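Local coordinates for protein 5-carboxymethyl-2-hydroxymuconate semialdehyde dehydrogenase (Thermus thermophilus, PDB 2D4E) that probably catalyses the NAD-dependent oxidation of 5-carboxymethyl-2-hydroxymuconate semialdehyde to the corresponding carboxylic acid, at residues A85-A96 / A129-E140. Residues are numbered along the deposited sequence; the frame is centred on the assembly and turned at random.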
loop_
_atom_site.group_PDB
_atom_site.type_symbol
_atom_site.label_atom_id
_atom_site.label_comp_id
_atom_site.label_asym_id
_atom_site.label_seq_id
_atom_site.Cartn_x
_atom_site.Cartn_y
_atom_site.Cartn_z
ATOM N N ALA C 85 21.684 -4.660 -0.588
ATOM C CA ALA C 85 20.917 -4.223 0.574
ATOM C C ALA C 85 21.198 -5.117 1.772
ATOM O O ALA C 85 21.258 -4.648 2.899
ATOM C CB ALA C 85 19.427 -4.219 0.255
ATOM N N LYS C 86 21.375 -6.407 1.518
ATOM C CA LYS C 86 21.657 -7.359 2.581
ATOM C C LYS C 86 22.961 -6.987 3.283
ATOM O O LYS C 86 23.092 -7.145 4.499
ATOM C CB LYS C 86 21.762 -8.769 2.000
ATOM C CG LYS C 86 22.080 -9.847 3.023
ATOM C CD LYS C 86 22.198 -11.209 2.354
ATOM C CE LYS C 86 22.514 -12.308 3.359
ATOM N NZ LYS C 86 22.544 -13.635 2.685
ATOM N N GLU C 87 23.921 -6.484 2.513
ATOM C CA GLU C 87 25.209 -6.094 3.072
ATOM C C GLU C 87 25.100 -4.792 3.867
ATOM O O GLU C 87 25.759 -4.637 4.897
ATOM C CB GLU C 87 26.251 -5.950 1.957
ATOM C CG GLU C 87 27.631 -5.494 2.426
ATOM C CD GLU C 87 28.349 -6.516 3.304
ATOM O OE1 GLU C 87 29.533 -6.275 3.631
ATOM O OE2 GLU C 87 27.746 -7.552 3.668
ATOM N N ARG C 88 24.277 -3.854 3.395
ATOM C CA ARG C 88 24.108 -2.597 4.118
ATOM C C ARG C 88 23.375 -2.920 5.413
ATOM O O ARG C 88 23.626 -2.315 6.456
ATOM C CB ARG C 88 23.301 -1.585 3.297
ATOM C CG ARG C 88 23.976 -1.149 2.003
ATOM C CD ARG C 88 23.463 0.208 1.536
ATOM N NE ARG C 88 22.017 0.237 1.322
ATOM C CZ ARG C 88 21.405 -0.274 0.261
ATOM N NH1 ARG C 88 22.109 -0.855 -0.703
ATOM N NH2 ARG C 88 20.086 -0.196 0.158
ATOM N N LYS C 89 22.468 -3.891 5.340
ATOM C CA LYS C 89 21.721 -4.318 6.514
ATOM C C LYS C 89 22.715 -4.850 7.550
ATOM O O LYS C 89 22.593 -4.570 8.745
ATOM C CB LYS C 89 20.725 -5.418 6.140
ATOM C CG LYS C 89 20.044 -6.085 7.336
ATOM C CD LYS C 89 19.110 -7.206 6.890
ATOM C CE LYS C 89 18.364 -7.786 8.077
ATOM N NZ LYS C 89 17.297 -8.750 7.683
ATOM N N ARG C 90 23.703 -5.610 7.085
ATOM C CA ARG C 90 24.709 -6.168 7.983
ATOM C C ARG C 90 25.460 -5.045 8.689
ATOM O O ARG C 90 25.696 -5.112 9.894
ATOM C CB ARG C 90 25.702 -7.049 7.217
ATOM C CG ARG C 90 26.715 -7.755 8.120
ATOM C CD ARG C 90 27.801 -8.453 7.309
ATOM N NE ARG C 90 28.626 -7.512 6.556
ATOM C CZ ARG C 90 29.460 -6.635 7.107
ATOM N NH1 ARG C 90 29.585 -6.569 8.429
ATOM N NH2 ARG C 90 30.179 -5.831 6.336
ATOM N N TYR C 91 25.835 -4.017 7.940
ATOM C CA TYR C 91 26.540 -2.882 8.521
ATOM C C TYR C 91 25.706 -2.162 9.584
ATOM O O TYR C 91 26.203 -1.881 10.665
ATOM C CB TYR C 91 26.932 -1.879 7.442
ATOM C CG TYR C 91 28.185 -2.222 6.684
ATOM C CD1 TYR C 91 28.143 -2.461 5.316
ATOM C CD2 TYR C 91 29.424 -2.243 7.321
ATOM C CE1 TYR C 91 29.299 -2.705 4.594
ATOM C CE2 TYR C 91 30.598 -2.487 6.605
ATOM C CZ TYR C 91 30.523 -2.716 5.241
ATOM O OH TYR C 91 31.665 -2.945 4.514
ATOM N N LEU C 92 24.444 -1.856 9.279
ATOM C CA LEU C 92 23.597 -1.169 10.253
ATOM C C LEU C 92 23.487 -1.981 11.541
ATOM O O LEU C 92 23.548 -1.428 12.635
ATOM C CB LEU C 92 22.192 -0.905 9.692
ATOM C CG LEU C 92 22.044 0.025 8.483
ATOM C CD1 LEU C 92 20.592 0.455 8.371
ATOM C CD2 LEU C 92 22.910 1.250 8.643
ATOM N N LEU C 93 23.323 -3.292 11.408
ATOM C CA LEU C 93 23.227 -4.162 12.575
ATOM C C LEU C 93 24.537 -4.174 13.367
ATOM O O LEU C 93 24.533 -4.312 14.594
ATOM C CB LEU C 93 22.863 -5.584 12.147
ATOM C CG LEU C 93 21.441 -5.741 11.606
ATOM C CD1 LEU C 93 21.214 -7.190 11.200
ATOM C CD2 LEU C 93 20.434 -5.308 12.674
ATOM N N ARG C 94 25.656 -4.031 12.660
ATOM C CA ARG C 94 26.964 -4.009 13.305
ATOM C C ARG C 94 27.116 -2.701 14.080
ATOM O O ARG C 94 27.644 -2.676 15.194
ATOM C CB ARG C 94 28.069 -4.123 12.251
ATOM C CG ARG C 94 29.485 -4.067 12.808
ATOM C CD ARG C 94 29.717 -5.121 13.884
ATOM N NE ARG C 94 31.117 -5.139 14.305
ATOM C CZ ARG C 94 31.548 -5.617 15.470
ATOM N NH1 ARG C 94 30.686 -6.122 16.349
ATOM N NH2 ARG C 94 32.845 -5.581 15.755
ATOM N N ILE C 95 26.651 -1.616 13.469
ATOM C CA ILE C 95 26.703 -0.302 14.086
ATOM C C ILE C 95 25.849 -0.309 15.355
ATOM O O ILE C 95 26.272 0.194 16.389
ATOM C CB ILE C 95 26.187 0.787 13.105
ATOM C CG1 ILE C 95 27.200 0.979 11.973
ATOM C CG2 ILE C 95 25.967 2.106 13.836
ATOM C CD1 ILE C 95 26.732 1.918 10.878
ATOM N N ALA C 96 24.655 -0.893 15.269
ATOM C CA ALA C 96 23.754 -0.972 16.414
ATOM C C ALA C 96 24.423 -1.782 17.519
ATOM O O ALA C 96 24.334 -1.446 18.704
ATOM C CB ALA C 96 22.447 -1.629 16.008
ATOM N N ALA C 129 20.668 3.070 19.132
ATOM C CA ALA C 129 20.999 1.746 18.625
ATOM C C ALA C 129 19.771 1.219 17.877
ATOM O O ALA C 129 19.890 0.655 16.783
ATOM C CB ALA C 129 21.364 0.820 19.779
ATOM N N GLU C 130 18.595 1.416 18.468
ATOM C CA GLU C 130 17.342 0.975 17.857
ATOM C C GLU C 130 17.103 1.628 16.495
ATOM O O GLU C 130 16.498 1.020 15.609
ATOM C CB GLU C 130 16.153 1.278 18.776
ATOM C CG GLU C 130 14.790 0.980 18.148
ATOM C CD GLU C 130 13.627 1.164 19.121
ATOM O OE1 GLU C 130 13.563 2.220 19.795
ATOM O OE2 GLU C 130 12.772 0.254 19.205
ATOM N N ASN C 131 17.562 2.865 16.333
ATOM C CA ASN C 131 17.397 3.559 15.063
ATOM C C ASN C 131 18.065 2.743 13.952
ATOM O O ASN C 131 17.498 2.570 12.874
ATOM C CB ASN C 131 18.006 4.969 15.116
ATOM C CG ASN C 131 17.128 5.963 15.866
ATOM O OD1 ASN C 131 15.921 5.754 16.020
ATOM N ND2 ASN C 131 17.728 7.061 16.319
ATOM N N PHE C 132 19.262 2.234 14.222
ATOM C CA PHE C 132 19.977 1.432 13.231
ATOM C C PHE C 132 19.379 0.036 13.069
ATOM O O PHE C 132 19.248 -0.463 11.953
ATOM C CB PHE C 132 21.464 1.323 13.590
ATOM C CG PHE C 132 22.242 2.576 13.315
ATOM C CD1 PHE C 132 22.441 3.525 14.312
ATOM C CD2 PHE C 132 22.739 2.828 12.037
ATOM C CE1 PHE C 132 23.123 4.713 14.042
ATOM C CE2 PHE C 132 23.420 4.009 11.755
ATOM C CZ PHE C 132 23.611 4.956 12.762
ATOM N N ALA C 133 19.013 -0.592 14.180
ATOM C CA ALA C 133 18.427 -1.923 14.121
ATOM C C ALA C 133 17.109 -1.873 13.356
ATOM O O ALA C 133 16.765 -2.801 12.612
ATOM C CB ALA C 133 18.195 -2.459 15.533
ATOM N N PHE C 134 16.380 -0.774 13.546
ATOM C CA PHE C 134 15.091 -0.559 12.900
ATOM C C PHE C 134 15.217 -0.424 11.382
ATOM O O PHE C 134 14.641 -1.210 10.630
ATOM C CB PHE C 134 14.438 0.699 13.476
ATOM C CG PHE C 134 13.118 1.049 12.850
ATOM C CD1 PHE C 134 12.006 0.229 13.026
ATOM C CD2 PHE C 134 12.982 2.211 12.095
ATOM C CE1 PHE C 134 10.774 0.560 12.463
ATOM C CE2 PHE C 134 11.752 2.552 11.525
ATOM C CZ PHE C 134 10.645 1.723 11.712
ATOM N N TYR C 135 15.971 0.570 10.926
ATOM C CA TYR C 135 16.122 0.780 9.494
ATOM C C TYR C 135 16.898 -0.315 8.776
ATOM O O TYR C 135 16.821 -0.436 7.555
ATOM C CB TYR C 135 16.746 2.148 9.223
ATOM C CG TYR C 135 15.747 3.266 9.397
ATOM C CD1 TYR C 135 15.777 4.094 10.521
ATOM C CD2 TYR C 135 14.746 3.474 8.448
ATOM C CE1 TYR C 135 14.831 5.110 10.693
ATOM C CE2 TYR C 135 13.795 4.481 8.607
ATOM C CZ TYR C 135 13.846 5.297 9.729
ATOM O OH TYR C 135 12.930 6.312 9.865
ATOM N N ALA C 136 17.634 -1.120 9.535
ATOM C CA ALA C 136 18.391 -2.213 8.945
ATOM C C ALA C 136 17.415 -3.134 8.217
ATOM O O ALA C 136 17.746 -3.719 7.183
ATOM C CB ALA C 136 19.138 -2.989 10.034
ATOM N N GLU C 137 16.205 -3.242 8.759
ATOM C CA GLU C 137 15.173 -4.101 8.178
ATOM C C GLU C 137 14.429 -3.496 6.980
ATOM O O GLU C 137 13.636 -4.187 6.339
ATOM C CB GLU C 137 14.153 -4.501 9.254
ATOM C CG GLU C 137 14.739 -5.248 10.452
ATOM C CD GLU C 137 15.481 -6.529 10.069
ATOM O OE1 GLU C 137 14.956 -7.306 9.239
ATOM O OE2 GLU C 137 16.585 -6.770 10.617
ATOM N N TYR C 138 14.665 -2.218 6.684
ATOM C CA TYR C 138 14.006 -1.574 5.541
ATOM C C TYR C 138 14.926 -1.508 4.314
ATOM O O TYR C 138 14.464 -1.286 3.193
ATOM C CB TYR C 138 13.541 -0.156 5.902
ATOM C CG TYR C 138 12.338 -0.115 6.819
ATOM C CD1 TYR C 138 12.456 -0.417 8.171
ATOM C CD2 TYR C 138 11.072 0.188 6.321
ATOM C CE1 TYR C 138 11.340 -0.424 9.013
ATOM C CE2 TYR C 138 9.950 0.184 7.149
ATOM C CZ TYR C 138 10.093 -0.125 8.493
ATOM O OH TYR C 138 8.991 -0.140 9.316
ATOM N N ALA C 139 16.224 -1.703 4.534
ATOM C CA ALA C 139 17.203 -1.655 3.453
ATOM C C ALA C 139 16.834 -2.555 2.267
ATOM O O ALA C 139 16.907 -2.134 1.109
ATOM C CB ALA C 139 18.593 -2.030 3.990
ATOM N N GLU C 140 16.423 -3.785 2.555
ATOM C CA GLU C 140 16.057 -4.734 1.506
ATOM C C GLU C 140 14.709 -4.478 0.830
ATOM O O GLU C 140 14.325 -5.207 -0.089
ATOM C CB GLU C 140 16.082 -6.155 2.066
ATOM C CG GLU C 140 17.478 -6.678 2.348
ATOM C CD GLU C 140 17.467 -7.973 3.136
ATOM O OE1 GLU C 140 18.528 -8.629 3.215
ATOM O OE2 GLU C 140 16.399 -8.330 3.685
#
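An antiparallel helix pair in the NAD-binding part of the aldehyde dehydrogenase fold is joined here, with Leu92, Ile95 and Ala96 of 85-96 packed on Phe132 and Ala136 of 129-140. The axes of helices 85-96 and 129-136 approach to 7.9 Å, with 162° between their directions. Small residues probably help bring the helices close: Ala96 CB lies 3.5 Å from Ala129 O. Past the regular helix, Ala85 CB lies 3.4 Å from Ala139 O. Between these alanines the larger side chains interlock. Ile95 CG2 sits over the centre of the Phe132 ring, 3.5 Å from its centroid, in a CH-pi contact. Leu92 CD2 meets the same ring at its edge, in plane, 3.7 Å from Phe132 CD2. The other Leu92 methyl, CD1, rests on the backbone of Ala136. Leu93 CD2 comes 3.7 Å from Ala136 CB on the more exposed side.

Lys89 reaches over this side with its chain extended. CG stands anti to the backbone N (chi1 171°), and the methylenes pass Ala136 O on the way to Glu137. There NZ is placed for a salt bridge with Glu137 OE1 at 3.2 Å. The bond is less sure, as this oxygen lies close to Glu137 OE1 of another subunit. Glu140 OE2 lies 4.1 Å from Lys89 NZ, and its charge probably adds to the attraction.

Ala85 N is hydrogen-bonded to Asp151 of a neighbouring subunit, and Tyr138 packs on His141 of another. Arg88 turns its polar end to Ala188 O, at the end of helix 175-188. That helix also touches Leu92 and Phe132, while Tyr135 packs on helix 488-495.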